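Local coordinates for protein putative sodium:solute symporter (Proteus mirabilis, PDB 5NV9) that couples the inward sodium gradient to uptake of the sialic acid N-acetylneuraminic acid across the bacterial inner membrane, at residues R135-L147 and I333-S347. Residues are numbered along the deposited sequence; the frame is centred on the assembly and turned at random.
Sequences RVAIITYLTVLAL and IAAIFAAAQSSISSS. With NA (sodium ion), chain B; NA (sodium ion), chain C; SLB (N-acetyl-beta-neuraminic acid), chain D.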
loop_
_atom_site.group_PDB
_atom_site.type_symbol
_atom_site.label_atom_id
_atom_site.label_comp_id
_atom_site.label_asym_id
_atom_site.label_seq_id
_atom_site.Cartn_x
_atom_site.Cartn_y
_atom_site.Cartn_z
ATOM N N ARG A 135 -1.409 8.126 -3.869
ATOM C CA ARG A 135 -0.440 7.143 -3.410
ATOM C C ARG A 135 0.577 6.809 -4.530
ATOM O O ARG A 135 1.789 6.690 -4.245
ATOM C CB ARG A 135 -1.149 5.889 -2.835
ATOM C CG ARG A 135 -0.254 4.708 -2.506
ATOM C CD ARG A 135 -1.091 3.567 -1.969
ATOM N NE ARG A 135 -0.429 2.268 -1.956
ATOM C CZ ARG A 135 0.525 1.925 -1.116
ATOM N NH1 ARG A 135 0.932 2.795 -0.178
ATOM N NH2 ARG A 135 1.094 0.701 -1.218
ATOM N N VAL A 136 0.081 6.671 -5.766
ATOM C CA VAL A 136 0.901 6.429 -6.920
ATOM C C VAL A 136 1.926 7.582 -7.116
ATOM O O VAL A 136 3.165 7.315 -7.366
ATOM C CB VAL A 136 0.071 6.282 -8.201
ATOM C CG1 VAL A 136 0.956 6.271 -9.441
ATOM C CG2 VAL A 136 -0.758 5.016 -8.167
ATOM N N ALA A 137 1.432 8.832 -7.044
ATOM C CA ALA A 137 2.292 10.033 -7.243
ATOM C C ALA A 137 3.387 10.096 -6.176
ATOM O O ALA A 137 4.555 10.278 -6.489
ATOM C CB ALA A 137 1.483 11.310 -7.257
ATOM N N ILE A 138 3.010 9.798 -4.957
ATOM C CA ILE A 138 3.920 9.777 -3.836
ATOM C C ILE A 138 4.955 8.678 -3.957
ATOM O O ILE A 138 6.140 8.916 -3.674
ATOM C CB ILE A 138 3.165 9.741 -2.496
ATOM C CG1 ILE A 138 2.473 11.104 -2.299
ATOM C CG2 ILE A 138 4.130 9.546 -1.336
ATOM C CD1 ILE A 138 1.664 11.286 -1.029
ATOM N N ILE A 139 4.513 7.481 -4.369
ATOM C CA ILE A 139 5.380 6.322 -4.448
ATOM C C ILE A 139 6.457 6.645 -5.510
ATOM O O ILE A 139 7.604 6.323 -5.355
ATOM C CB ILE A 139 4.643 5.027 -4.801
ATOM C CG1 ILE A 139 3.975 4.449 -3.549
ATOM C CG2 ILE A 139 5.618 3.992 -5.333
ATOM C CD1 ILE A 139 2.982 3.340 -3.850
ATOM N N THR A 140 6.017 7.227 -6.615
ATOM C CA THR A 140 6.881 7.560 -7.733
ATOM C C THR A 140 7.891 8.678 -7.376
ATOM O O THR A 140 9.083 8.583 -7.660
ATOM C CB THR A 140 5.978 7.899 -8.921
ATOM O OG1 THR A 140 5.161 6.764 -9.186
ATOM C CG2 THR A 140 6.770 8.279 -10.118
ATOM N N TYR A 141 7.397 9.709 -6.716
ATOM C CA TYR A 141 8.197 10.794 -6.159
ATOM C C TYR A 141 9.298 10.336 -5.234
ATOM O O TYR A 141 10.442 10.727 -5.470
ATOM C CB TYR A 141 7.280 11.822 -5.467
ATOM C CG TYR A 141 8.033 12.988 -4.842
ATOM C CD1 TYR A 141 8.744 13.871 -5.628
ATOM C CD2 TYR A 141 8.020 13.196 -3.477
ATOM C CE1 TYR A 141 9.443 14.935 -5.069
ATOM C CE2 TYR A 141 8.704 14.259 -2.907
ATOM C CZ TYR A 141 9.414 15.123 -3.715
ATOM O OH TYR A 141 10.096 16.189 -3.172
ATOM N N LEU A 142 8.984 9.513 -4.210
ATOM C CA LEU A 142 9.992 8.992 -3.301
ATOM C C LEU A 142 11.065 8.146 -4.010
ATOM O O LEU A 142 12.221 8.259 -3.693
ATOM C CB LEU A 142 9.420 8.092 -2.225
ATOM C CG LEU A 142 8.374 8.581 -1.270
ATOM C CD1 LEU A 142 8.232 7.490 -0.202
ATOM C CD2 LEU A 142 8.750 9.920 -0.669
ATOM N N THR A 143 10.653 7.300 -4.952
ATOM C CA THR A 143 11.566 6.446 -5.677
ATOM C C THR A 143 12.570 7.309 -6.435
ATOM O O THR A 143 13.773 7.030 -6.428
ATOM C CB THR A 143 10.762 5.510 -6.631
ATOM O OG1 THR A 143 9.715 4.874 -5.896
ATOM C CG2 THR A 143 11.602 4.467 -7.318
ATOM N N VAL A 144 12.061 8.329 -7.116
ATOM C CA VAL A 144 12.893 9.304 -7.796
ATOM C C VAL A 144 13.833 10.047 -6.809
ATOM O O VAL A 144 15.024 10.192 -7.073
ATOM C CB VAL A 144 12.053 10.334 -8.607
ATOM C CG1 VAL A 144 12.945 11.470 -9.111
ATOM C CG2 VAL A 144 11.361 9.666 -9.783
ATOM N N LEU A 145 13.303 10.491 -5.679
ATOM C CA LEU A 145 14.130 11.158 -4.678
ATOM C C LEU A 145 15.247 10.248 -4.256
ATOM O O LEU A 145 16.369 10.689 -4.118
ATOM C CB LEU A 145 13.353 11.569 -3.435
ATOM C CG LEU A 145 12.770 12.974 -3.421
ATOM C CD1 LEU A 145 11.840 13.137 -2.232
ATOM C CD2 LEU A 145 13.899 13.984 -3.362
ATOM N N ALA A 146 14.948 8.973 -4.076
ATOM C CA ALA A 146 15.966 8.038 -3.641
ATOM C C ALA A 146 17.105 7.771 -4.645
ATOM O O ALA A 146 18.262 7.625 -4.245
ATOM C CB ALA A 146 15.306 6.728 -3.282
ATOM N N LEU A 147 16.752 7.638 -5.924
ATOM C CA LEU A 147 17.623 7.101 -6.938
ATOM C C LEU A 147 18.281 8.162 -7.776
ATOM O O LEU A 147 19.271 7.897 -8.429
ATOM C CB LEU A 147 16.828 6.234 -7.896
ATOM C CG LEU A 147 16.252 4.958 -7.302
ATOM C CD1 LEU A 147 15.738 4.131 -8.454
ATOM C CD2 LEU A 147 17.271 4.166 -6.491
ATOM N N ILE A 333 18.696 -2.059 -7.020
ATOM C CA ILE A 333 17.921 -1.058 -7.715
ATOM C C ILE A 333 16.683 -1.637 -8.396
ATOM O O ILE A 333 15.630 -1.034 -8.304
ATOM C CB ILE A 333 18.734 -0.244 -8.717
ATOM C CG1 ILE A 333 19.824 0.600 -8.057
ATOM C CG2 ILE A 333 17.862 0.678 -9.536
ATOM C CD1 ILE A 333 19.733 0.856 -6.577
ATOM N N ALA A 334 16.795 -2.779 -9.063
ATOM C CA ALA A 334 15.628 -3.409 -9.641
ATOM C C ALA A 334 14.619 -3.756 -8.536
ATOM O O ALA A 334 13.416 -3.666 -8.784
ATOM C CB ALA A 334 16.012 -4.632 -10.432
ATOM N N ALA A 335 15.103 -4.177 -7.336
ATOM C CA ALA A 335 14.218 -4.508 -6.205
ATOM C C ALA A 335 13.450 -3.280 -5.616
ATOM O O ALA A 335 12.340 -3.396 -5.187
ATOM C CB ALA A 335 14.998 -5.227 -5.105
ATOM N N ILE A 336 14.068 -2.121 -5.636
ATOM C CA ILE A 336 13.411 -0.863 -5.298
ATOM C C ILE A 336 12.384 -0.494 -6.369
ATOM O O ILE A 336 11.275 -0.123 -6.051
ATOM C CB ILE A 336 14.454 0.274 -5.129
ATOM C CG1 ILE A 336 15.326 0.005 -3.899
ATOM C CG2 ILE A 336 13.783 1.639 -5.085
ATOM C CD1 ILE A 336 16.500 0.985 -3.750
ATOM N N PHE A 337 12.755 -0.569 -7.632
ATOM C CA PHE A 337 11.754 -0.517 -8.680
ATOM C C PHE A 337 10.618 -1.525 -8.410
ATOM O O PHE A 337 9.445 -1.196 -8.576
ATOM C CB PHE A 337 12.334 -0.792 -10.038
ATOM C CG PHE A 337 12.917 0.409 -10.737
ATOM C CD1 PHE A 337 14.068 1.049 -10.232
ATOM C CD2 PHE A 337 12.377 0.840 -11.945
ATOM C CE1 PHE A 337 14.628 2.109 -10.915
ATOM C CE2 PHE A 337 12.956 1.904 -12.641
ATOM C CZ PHE A 337 14.082 2.528 -12.141
ATOM N N ALA A 338 10.956 -2.752 -8.069
ATOM C CA ALA A 338 9.907 -3.751 -7.891
ATOM C C ALA A 338 8.956 -3.389 -6.711
ATOM O O ALA A 338 7.744 -3.663 -6.791
ATOM C CB ALA A 338 10.475 -5.132 -7.697
ATOM N N ALA A 339 9.494 -2.805 -5.617
ATOM C CA ALA A 339 8.647 -2.304 -4.494
ATOM C C ALA A 339 7.671 -1.203 -4.943
ATOM O O ALA A 339 6.485 -1.205 -4.592
ATOM C CB ALA A 339 9.481 -1.856 -3.312
ATOM N N ALA A 340 8.172 -0.266 -5.729
ATOM C CA ALA A 340 7.372 0.831 -6.265
ATOM C C ALA A 340 6.284 0.339 -7.252
ATOM O O ALA A 340 5.080 0.614 -7.068
ATOM C CB ALA A 340 8.294 1.784 -6.923
ATOM N N GLN A 341 6.708 -0.409 -8.278
ATOM C CA GLN A 341 5.848 -0.876 -9.346
ATOM C C GLN A 341 4.767 -1.879 -8.963
ATOM O O GLN A 341 3.700 -1.841 -9.505
ATOM C CB GLN A 341 6.705 -1.425 -10.477
ATOM C CG GLN A 341 7.492 -0.309 -11.160
ATOM C CD GLN A 341 8.427 -0.790 -12.252
ATOM O OE1 GLN A 341 9.094 -1.821 -12.117
ATOM N NE2 GLN A 341 8.503 -0.009 -13.361
ATOM N N SER A 342 5.035 -2.795 -8.046
ATOM C CA SER A 342 4.039 -3.661 -7.611
ATOM C C SER A 342 2.892 -2.884 -6.893
ATOM O O SER A 342 1.790 -3.331 -6.858
ATOM C CB SER A 342 4.635 -4.705 -6.651
ATOM O OG SER A 342 5.400 -4.075 -5.633
ATOM N N SER A 343 3.194 -1.756 -6.291
ATOM C CA SER A 343 2.160 -0.932 -5.602
ATOM C C SER A 343 1.424 -0.039 -6.598
ATOM O O SER A 343 0.180 0.062 -6.563
ATOM C CB SER A 343 2.844 -0.101 -4.488
ATOM O OG SER A 343 3.275 -0.986 -3.433
ATOM N N ILE A 344 2.201 0.552 -7.523
ATOM C CA ILE A 344 1.630 1.361 -8.593
ATOM C C ILE A 344 0.650 0.544 -9.513
ATOM O O ILE A 344 -0.493 1.006 -9.836
ATOM C CB ILE A 344 2.686 2.021 -9.448
ATOM C CG1 ILE A 344 3.449 3.061 -8.630
ATOM C CG2 ILE A 344 2.079 2.685 -10.680
ATOM C CD1 ILE A 344 4.678 3.543 -9.355
ATOM N N SER A 345 1.048 -0.660 -9.871
ATOM C CA SER A 345 0.248 -1.425 -10.794
ATOM C C SER A 345 -1.090 -1.797 -10.128
ATOM O O SER A 345 -2.160 -1.713 -10.760
ATOM C CB SER A 345 0.998 -2.649 -11.207
ATOM O OG SER A 345 1.116 -3.531 -10.089
ATOM N N SER A 346 -1.042 -2.229 -8.862
ATOM C CA SER A 346 -2.227 -2.592 -8.140
ATOM C C SER A 346 -3.178 -1.437 -7.902
ATOM O O SER A 346 -4.399 -1.644 -7.900
ATOM C CB SER A 346 -1.915 -3.184 -6.741
ATOM O OG SER A 346 -1.205 -4.373 -6.851
ATOM N N SER A 347 -2.619 -0.260 -7.624
ATOM C CA SER A 347 -3.403 0.928 -7.386
ATOM C C SER A 347 -4.093 1.358 -8.707
ATOM O O SER A 347 -5.274 1.738 -8.688
ATOM C CB SER A 347 -2.530 2.098 -6.859
ATOM O OG SER A 347 -2.234 2.026 -5.463
HETATM NA NA NA B . 4.931 -2.658 -3.774
HETATM NA NA NA C . 0.557 -4.915 -8.084
HETATM C C1 SLB D . 3.972 1.022 2.156
HETATM C C2 SLB D . 3.084 0.655 3.313
HETATM C C3 SLB D . 3.103 1.778 4.324
HETATM C C4 SLB D . 2.391 1.402 5.642
HETATM C C5 SLB D . 3.133 0.175 6.172
HETATM C C6 SLB D . 3.095 -0.955 5.120
HETATM C C7 SLB D . 3.831 -2.238 5.530
HETATM C C8 SLB D . 3.769 -3.285 4.449
HETATM C C9 SLB D . 4.353 -4.616 4.920
HETATM C C10 SLB D . 3.232 -0.374 8.575
HETATM C C11 SLB D . 2.551 -1.198 9.636
HETATM N N5 SLB D . 2.539 -0.300 7.430
HETATM O O1A SLB D . 5.189 0.628 2.182
HETATM O O1B SLB D . 3.477 1.758 1.220
HETATM O O2 SLB D . 1.720 0.402 2.870
HETATM O O4 SLB D . 2.475 2.493 6.624
HETATM O O6 SLB D . 3.690 -0.512 3.903
HETATM O O7 SLB D . 5.218 -1.978 5.763
HETATM O O8 SLB D . 2.422 -3.473 4.030
HETATM O O9 SLB D . 3.575 -5.209 5.989
HETATM O O10 SLB D . 4.355 0.135 8.733
HETATM O O HOH W 1 -1.045 0.009 -3.728
#
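Arg135 and Ile139 both reach Ser343 because of their torsions: the arginine chain is extended from CG to NE, with CG anti to the backbone N, and Ile139 points CG1 away from its carbonyl carbon (chi1 -81°). Ile139 CD1 thereby packs 3.5 Å from Ser343 CB and lies over the centre of one guanidinium face. At the edge of that group, in its plane, Arg135 NH1 donates to the carboxylate oxygen O1B of N-acetylneuraminic acid (3.1 Å, N-H...O angle 161°), while NE donates a hydrogen bond to a water that also bonds Ser347 OG, whose further partner is His132. Farther along, Ile139 CG2 sits 3.8 Å from Ala340 CB, and Ile344 crosses Val136 and Thr140 at about a right angle. Thr140 OG1 touches Ile344 CD1 at 3.3 Å, yet donates to Val136 O (2.8 Å), reaching the carbonyl from the face opposite Thr140 N. Leu147 ends the seam, its CD1 3.4 Å from Phe337 CE1. The segment axes run nearly antiparallel (165°) and approach to 9.6 Å. Ser343 OG, also engaged with Thr57, binds the Na2 sodium at 2.4 Å with Ala339 O, Ser342 OG and the carbonyls of Ala56 and Leu59. In this LeuT-fold symporter, Ile139 packing and the bridging water place the arginine holding the substrate carboxylate beside a sodium-ligating helix, a proximity consistent with coupled binding of ion and sugar.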